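Local coordinates for protein heterodimeric restriction endonuclease R.BspD6I small subunit (Bacillus sp., PDB 2P14) that probably cleaves DNA as the catalytic small subunit of a heterodimeric type IIS restriction endonuclease, working in complex with a site-specific nicking subunit, at residues N19-W23 with G48-G52; K36-F42 with V58-E64. All coordinates share one frame; numbering follows the deposited sequence. Where two conformers were deposited one is given.

Contact 1: N19-W23 with G48-G52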
loop_
_atom_site.group_PDB
_atom_site.type_symbol
_atom_site.label_atom_id
_atom_site.label_comp_id
_atom_site.label_asym_id
_atom_site.label_seq_id
_atom_site.Cartn_x
_atom_site.Cartn_y
_atom_site.Cartn_z
ATOM N N ASN A 19 -4.129 -11.708 -7.696
ATOM C CA ASN A 19 -4.317 -12.440 -6.451
ATOM C C ASN A 19 -2.986 -12.642 -5.724
ATOM O O ASN A 19 -2.886 -12.517 -4.494
ATOM C CB ASN A 19 -4.960 -13.816 -6.721
ATOM C CG ASN A 19 -6.434 -13.729 -7.088
ATOM O OD1 ASN A 19 -7.081 -12.692 -6.962
ATOM N ND2 ASN A 19 -6.970 -14.857 -7.540
ATOM N N TYR A 20 -1.939 -12.966 -6.485
ATOM C CA TYR A 20 -0.625 -13.198 -5.867
ATOM C C TYR A 20 0.069 -11.896 -5.452
ATOM O O TYR A 20 0.837 -11.890 -4.504
ATOM C CB TYR A 20 0.288 -14.035 -6.763
ATOM C CG TYR A 20 -0.114 -15.489 -6.821
ATOM C CD1 TYR A 20 0.547 -16.456 -6.065
ATOM C CD2 TYR A 20 -1.192 -15.887 -7.626
ATOM C CE1 TYR A 20 0.137 -17.844 -6.135
ATOM C CE2 TYR A 20 -1.598 -17.222 -7.684
ATOM C CZ TYR A 20 -0.929 -18.173 -6.950
ATOM O OH TYR A 20 -1.367 -19.495 -7.087
ATOM N N PHE A 21 -0.254 -10.807 -6.131
ATOM C CA PHE A 21 0.337 -9.503 -5.787
ATOM C C PHE A 21 -0.166 -9.044 -4.433
ATOM O O PHE A 21 0.631 -8.656 -3.552
ATOM C CB PHE A 21 -0.015 -8.503 -6.895
ATOM C CG PHE A 21 0.716 -7.201 -6.818
ATOM C CD1 PHE A 21 2.102 -7.158 -6.756
ATOM C CD2 PHE A 21 0.006 -6.013 -6.835
ATOM C CE1 PHE A 21 2.770 -5.912 -6.712
ATOM C CE2 PHE A 21 0.655 -4.779 -6.772
ATOM C CZ PHE A 21 2.032 -4.725 -6.736
ATOM N N GLU A 22 -1.481 -9.098 -4.217
ATOM C CA GLU A 22 -2.038 -8.689 -2.907
ATOM C C GLU A 22 -1.568 -9.654 -1.817
ATOM O O GLU A 22 -1.158 -9.237 -0.720
ATOM C CB GLU A 22 -3.575 -8.549 -2.947
ATOM C CG GLU A 22 -4.366 -9.833 -3.135
ATOM C CD GLU A 22 -5.863 -9.579 -3.351
ATOM O OE1 GLU A 22 -6.311 -8.429 -3.188
ATOM O OE2 GLU A 22 -6.581 -10.565 -3.661
ATOM N N TRP A 23 -1.543 -10.946 -2.136
ATOM C CA TRP A 23 -1.065 -11.923 -1.170
ATOM C C TRP A 23 0.388 -11.706 -0.758
ATOM O O TRP A 23 0.723 -11.776 0.442
ATOM C CB TRP A 23 -1.242 -13.328 -1.750
ATOM C CG TRP A 23 -0.623 -14.436 -0.935
ATOM C CD1 TRP A 23 -1.092 -14.960 0.236
ATOM C CD2 TRP A 23 0.590 -15.152 -1.236
ATOM N NE1 TRP A 23 -0.264 -15.983 0.667
ATOM C CE2 TRP A 23 0.774 -16.121 -0.212
ATOM C CE3 TRP A 23 1.509 -15.102 -2.299
ATOM C CZ2 TRP A 23 1.857 -17.017 -0.211
ATOM C CZ3 TRP A 23 2.588 -15.968 -2.289
ATOM C CH2 TRP A 23 2.755 -16.921 -1.250
ATOM N N GLY A 48 -2.748 -23.307 0.282
ATOM C CA GLY A 48 -2.204 -22.054 0.801
ATOM C C GLY A 48 -1.992 -21.006 -0.289
ATOM O O GLY A 48 -1.355 -19.985 -0.038
ATOM N N HIS A 49 -2.479 -21.284 -1.499
ATOM C CA HIS A 49 -2.434 -20.332 -2.625
ATOM C C HIS A 49 -3.552 -19.308 -2.510
ATOM O O HIS A 49 -4.687 -19.662 -2.213
ATOM C CB HIS A 49 -2.595 -21.058 -3.965
ATOM C CG HIS A 49 -1.327 -21.653 -4.488
ATOM N ND1 HIS A 49 -0.632 -22.641 -3.821
ATOM C CD2 HIS A 49 -0.614 -21.383 -5.609
ATOM C CE1 HIS A 49 0.451 -22.959 -4.510
ATOM N NE2 HIS A 49 0.483 -22.214 -5.604
ATOM N N PRO A 50 -3.240 -18.029 -2.785
ATOM C CA PRO A 50 -4.290 -17.029 -2.768
ATOM C C PRO A 50 -5.212 -17.286 -3.954
ATOM O O PRO A 50 -4.746 -17.598 -5.063
ATOM C CB PRO A 50 -3.519 -15.707 -2.949
ATOM C CG PRO A 50 -2.281 -16.124 -3.738
ATOM C CD PRO A 50 -1.925 -17.463 -3.162
ATOM N N ILE A 51 -6.513 -17.150 -3.708
ATOM C CA ILE A 51 -7.521 -17.385 -4.745
ATOM C C ILE A 51 -8.562 -16.273 -4.853
ATOM O O ILE A 51 -9.592 -16.460 -5.477
ATOM C CB ILE A 51 -8.218 -18.791 -4.610
ATOM C CG1 ILE A 51 -8.761 -19.028 -3.195
ATOM C CG2 ILE A 51 -7.286 -19.909 -5.053
ATOM C CD1 ILE A 51 -10.018 -18.299 -2.879
ATOM N N GLY A 52 -8.283 -15.099 -4.279
ATOM C CA GLY A 52 -9.169 -13.957 -4.431
ATOM C C GLY A 52 -10.402 -14.105 -3.557
ATOM O O GLY A 52 -10.282 -14.340 -2.347
HETATM O O HOH W 1 -5.872 -13.170 -3.548
HETATM O O HOH W 2 -5.367 -17.168 -7.803
HETATM O O HOH W 3 -9.718 -15.333 -8.331
HETATM O O HOH W 4 -4.153 -19.652 -6.892
#
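Pro50 is wedged between the rings of Tyr20 and Trp23, and this is the tight part of the contact. Its CG sits over the centre of the Tyr20 ring, 3.7 Å from the ring centroid, in a CH-pi contact. On the Trp23 side, Pro50 CD lies over the five-membered ring, 4.0 Å from its centroid. Trp23 CB also meets Pro50 CB at 3.5 Å. The indole reaches the proline because Trp23 CG stands anti to the backbone N (chi1 172°). An alanine in place of Tyr20 would probably leave one side of Pro50 without its aromatic cover and take from the water on Pro50 O its phenol partner.

The Asn19 side is looser and wet. One water accepts from Asn19 ND2 at 2.8 Å and donates to Pro50 O. A second joins the same ND2 to Ile51 O. A third donates to Asn19 O and to Glu22 OE2, the latter at 2.7 Å, and takes a weak bond from Gly52 N. Gly52 CA comes within 3.5 Å of Asn19 OD1, beside the amide. At the phenol end, a fourth water links Tyr20 OH to Pro50 O.

Ile51 and Gly52 also bond through their backbones to Lys43. These bonds make strands 43-44 and 50-52 a small beta-hairpin, which packs against helix 17-32 by CH-pi contacts of one proline with two rings.

Contact 2: K36-F42 with V58-E64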
loop_
_atom_site.group_PDB
_atom_site.type_symbol
_atom_site.label_atom_id
_atom_site.label_comp_id
_atom_site.label_asym_id
_atom_site.label_seq_id
_atom_site.Cartn_x
_atom_site.Cartn_y
_atom_site.Cartn_z
ATOM N N LYS A 36 -1.787 -5.200 15.839
ATOM C CA LYS A 36 -2.871 -5.725 16.673
ATOM C C LYS A 36 -3.820 -6.601 15.866
ATOM O O LYS A 36 -4.230 -7.658 16.354
ATOM C CB LYS A 36 -3.622 -4.644 17.458
ATOM C CG LYS A 36 -3.887 -3.339 16.753
ATOM C CD LYS A 36 -4.372 -2.276 17.732
ATOM C CE LYS A 36 -5.879 -2.258 17.837
ATOM N NZ LYS A 36 -6.324 -1.032 18.543
ATOM N N ASN A 37 -4.122 -6.188 14.634
ATOM C CA ASN A 37 -4.924 -6.993 13.711
ATOM C C ASN A 37 -4.362 -6.869 12.305
ATOM O O ASN A 37 -3.857 -5.812 11.927
ATOM C CB ASN A 37 -6.371 -6.500 13.663
ATOM C CG ASN A 37 -7.030 -6.408 15.020
ATOM O OD1 ASN A 37 -7.472 -5.329 15.440
ATOM N ND2 ASN A 37 -7.141 -7.532 15.697
ATOM N N LEU A 38 -4.481 -7.936 11.533
ATOM C CA LEU A 38 -4.082 -7.925 10.124
ATOM C C LEU A 38 -5.163 -8.685 9.373
ATOM O O LEU A 38 -5.412 -9.858 9.660
ATOM C CB LEU A 38 -2.712 -8.591 9.905
ATOM C CG LEU A 38 -2.190 -8.704 8.469
ATOM C CD1 LEU A 38 -1.893 -7.310 7.856
ATOM C CD2 LEU A 38 -0.928 -9.557 8.434
ATOM N N VAL A 39 -5.828 -8.017 8.440
ATOM C CA VAL A 39 -7.029 -8.587 7.793
ATOM C C VAL A 39 -6.834 -8.584 6.275
ATOM O O VAL A 39 -6.938 -7.521 5.641
ATOM C CB VAL A 39 -8.290 -7.776 8.164
ATOM C CG1 VAL A 39 -9.552 -8.501 7.669
ATOM C CG2 VAL A 39 -8.371 -7.582 9.661
ATOM N N PRO A 40 -6.504 -9.756 5.691
ATOM C CA PRO A 40 -6.450 -9.875 4.242
ATOM C C PRO A 40 -7.845 -10.063 3.674
ATOM O O PRO A 40 -8.580 -10.956 4.118
ATOM C CB PRO A 40 -5.591 -11.132 4.030
ATOM C CG PRO A 40 -5.882 -11.997 5.229
ATOM C CD PRO A 40 -6.137 -11.020 6.371
ATOM N N ASN A 41 -8.228 -9.195 2.741
ATOM C CA ASN A 41 -9.524 -9.351 2.077
ATOM C C ASN A 41 -9.427 -10.262 0.853
ATOM O O ASN A 41 -9.658 -9.818 -0.273
ATOM C CB ASN A 41 -10.144 -7.988 1.741
ATOM C CG ASN A 41 -11.503 -8.112 1.102
ATOM O OD1 ASN A 41 -12.170 -9.145 1.313
ATOM N ND2 ASN A 41 -11.938 -7.112 0.381
ATOM N N PHE A 42 -9.066 -11.510 1.099
ATOM C CA PHE A 42 -9.006 -12.541 0.059
ATOM C C PHE A 42 -8.864 -13.854 0.800
ATOM O O PHE A 42 -8.623 -13.889 2.020
ATOM C CB PHE A 42 -7.836 -12.307 -0.935
ATOM C CG PHE A 42 -6.483 -12.079 -0.269
ATOM C CD1 PHE A 42 -5.675 -13.164 0.098
ATOM C CD2 PHE A 42 -6.011 -10.787 -0.038
ATOM C CE1 PHE A 42 -4.433 -12.957 0.704
ATOM C CE2 PHE A 42 -4.769 -10.592 0.586
ATOM C CZ PHE A 42 -3.997 -11.662 0.933
ATOM N N VAL A 58 -14.429 -3.383 0.317
ATOM C CA VAL A 58 -13.451 -3.439 1.417
ATOM C C VAL A 58 -12.025 -3.434 0.854
ATOM O O VAL A 58 -11.733 -4.112 -0.135
ATOM C CB VAL A 58 -13.675 -4.682 2.279
ATOM C CG1 VAL A 58 -12.607 -4.813 3.389
ATOM C CG2 VAL A 58 -15.106 -4.601 2.884
ATOM N N GLU A 59 -11.146 -2.680 1.520
ATOM C CA GLU A 59 -9.719 -2.637 1.154
ATOM C C GLU A 59 -9.049 -4.007 1.026
ATOM O O GLU A 59 -9.421 -4.985 1.695
ATOM C CB GLU A 59 -8.951 -1.781 2.177
ATOM C CG GLU A 59 -9.058 -2.275 3.618
ATOM C CD GLU A 59 -10.304 -1.747 4.392
ATOM O OE1 GLU A 59 -11.213 -1.128 3.774
ATOM O OE2 GLU A 59 -10.353 -1.988 5.626
ATOM N N ASP A 60 -8.023 -4.070 0.176
ATOM C CA ASP A 60 -7.329 -5.350 -0.042
ATOM C C ASP A 60 -6.732 -5.957 1.228
ATOM O O ASP A 60 -6.829 -7.165 1.452
ATOM C CB ASP A 60 -6.201 -5.209 -1.080
ATOM C CG ASP A 60 -6.711 -4.855 -2.471
ATOM O OD1 ASP A 60 -7.903 -5.001 -2.754
ATOM O OD2 ASP A 60 -5.897 -4.400 -3.307
ATOM N N ILE A 61 -6.118 -5.111 2.060
ATOM C CA ILE A 61 -5.476 -5.536 3.311
ATOM C C ILE A 61 -5.644 -4.400 4.297
ATOM O O ILE A 61 -5.516 -3.238 3.922
ATOM C CB ILE A 61 -3.952 -5.812 3.156
ATOM C CG1 ILE A 61 -3.693 -6.799 2.018
ATOM C CG2 ILE A 61 -3.341 -6.360 4.451
ATOM C CD1 ILE A 61 -2.289 -6.638 1.409
ATOM N N LEU A 62 -5.965 -4.750 5.536
ATOM C CA LEU A 62 -5.955 -3.754 6.617
ATOM C C LEU A 62 -4.958 -4.226 7.654
ATOM O O LEU A 62 -4.995 -5.387 8.060
ATOM C CB LEU A 62 -7.333 -3.628 7.284
ATOM C CG LEU A 62 -7.410 -2.781 8.550
ATOM C CD1 LEU A 62 -7.153 -1.274 8.220
ATOM C CD2 LEU A 62 -8.795 -3.024 9.209
ATOM N N VAL A 63 -4.059 -3.322 8.078
ATOM C CA VAL A 63 -3.214 -3.626 9.244
ATOM C C VAL A 63 -3.493 -2.558 10.322
ATOM O O VAL A 63 -3.412 -1.344 10.059
ATOM C CB VAL A 63 -1.706 -3.714 8.882
ATOM C CG1 VAL A 63 -1.182 -2.394 8.424
ATOM C CG2 VAL A 63 -0.865 -4.241 10.049
ATOM N N GLU A 64 -3.889 -3.031 11.509
ATOM C CA GLU A 64 -4.166 -2.114 12.604
ATOM C C GLU A 64 -3.052 -2.200 13.620
ATOM O O GLU A 64 -2.803 -3.244 14.186
ATOM C CB GLU A 64 -5.510 -2.451 13.252
ATOM C CG GLU A 64 -6.653 -2.217 12.293
ATOM C CD GLU A 64 -8.027 -2.436 12.918
ATOM O OE1 GLU A 64 -8.172 -3.410 13.716
ATOM O OE2 GLU A 64 -8.940 -1.667 12.575
HETATM O O HOH W 5 -9.089 -6.127 4.377
#
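Glu64 O is gripped by two backbone N-H groups, those of Lys36 and Asn37. Lys36 N is 2.8 Å from Glu64 O and comes nearly along the C=O axis. Asn37 N reaches Glu64 O at 3.3 Å, in the carbonyl plane on a lone pair. Two residues facing one make a classic beta bulge. From there the strands run antiparallel, with Val39 N to Leu62 O at 2.8 Å as a central bond.

On one face, Leu38 CD1 meets Val63 CB at 3.7 Å and Ile61 CG2 at 3.8 Å. Leu38 CG stands anti to the backbone N (chi1 178°), and CD1 reaches back over the neighbouring strand. Tyr26 of helix 17-32 also packs on Leu38. On the other face, Val39 pairs with Leu62. Glu64 OE2 there is hydrogen-bonded to Tyr97 OH.

Past the strands, Asn41 takes over the link. Its backbone N donates to Asp60 O, and ND2 to Val58 O at 3.1 Å. That second bond is bent, 135° at the hydrogen, and arrives from above the carbonyl plane. Asn41 OD1 is held by Ile55 N. A water joins Val39 O to Glu59 O. The ring of Phe42 turns an edge to Ile61 CG1 at 4.2 Å.

Asp60 OD2 accepts a hydrogen bond from the backbone N of Cys74, on strand 69-75. Strands 37-40 and 61-64 form the antiparallel edge of a mixed sheet, consistent with the PD-(D/E)XK nuclease fold.

From the N terminus, helix 17-32 comes first and carries residues 19-23. The chain then forms strand 37-40, runs into strand 43-44, reverses, and comes back as 48-52, where contact 1 closes the first loop. It goes on to 58-64 and pairs with 36-42, closing contact 2. The segments alternate along the chain, so the two loops cross and neither lies within the other. Contact 1 holds the small hairpin to the helix. Contact 2 joins the edge strand 37-40 to the main sheet. They meet mainly round Phe42, whose CB lies 3.5 Å from both Glu22 OE2 and Gly52 O; Ile61 CD1 also packs on Glu22 O. Helix, hairpin and sheet edge are thus packed together.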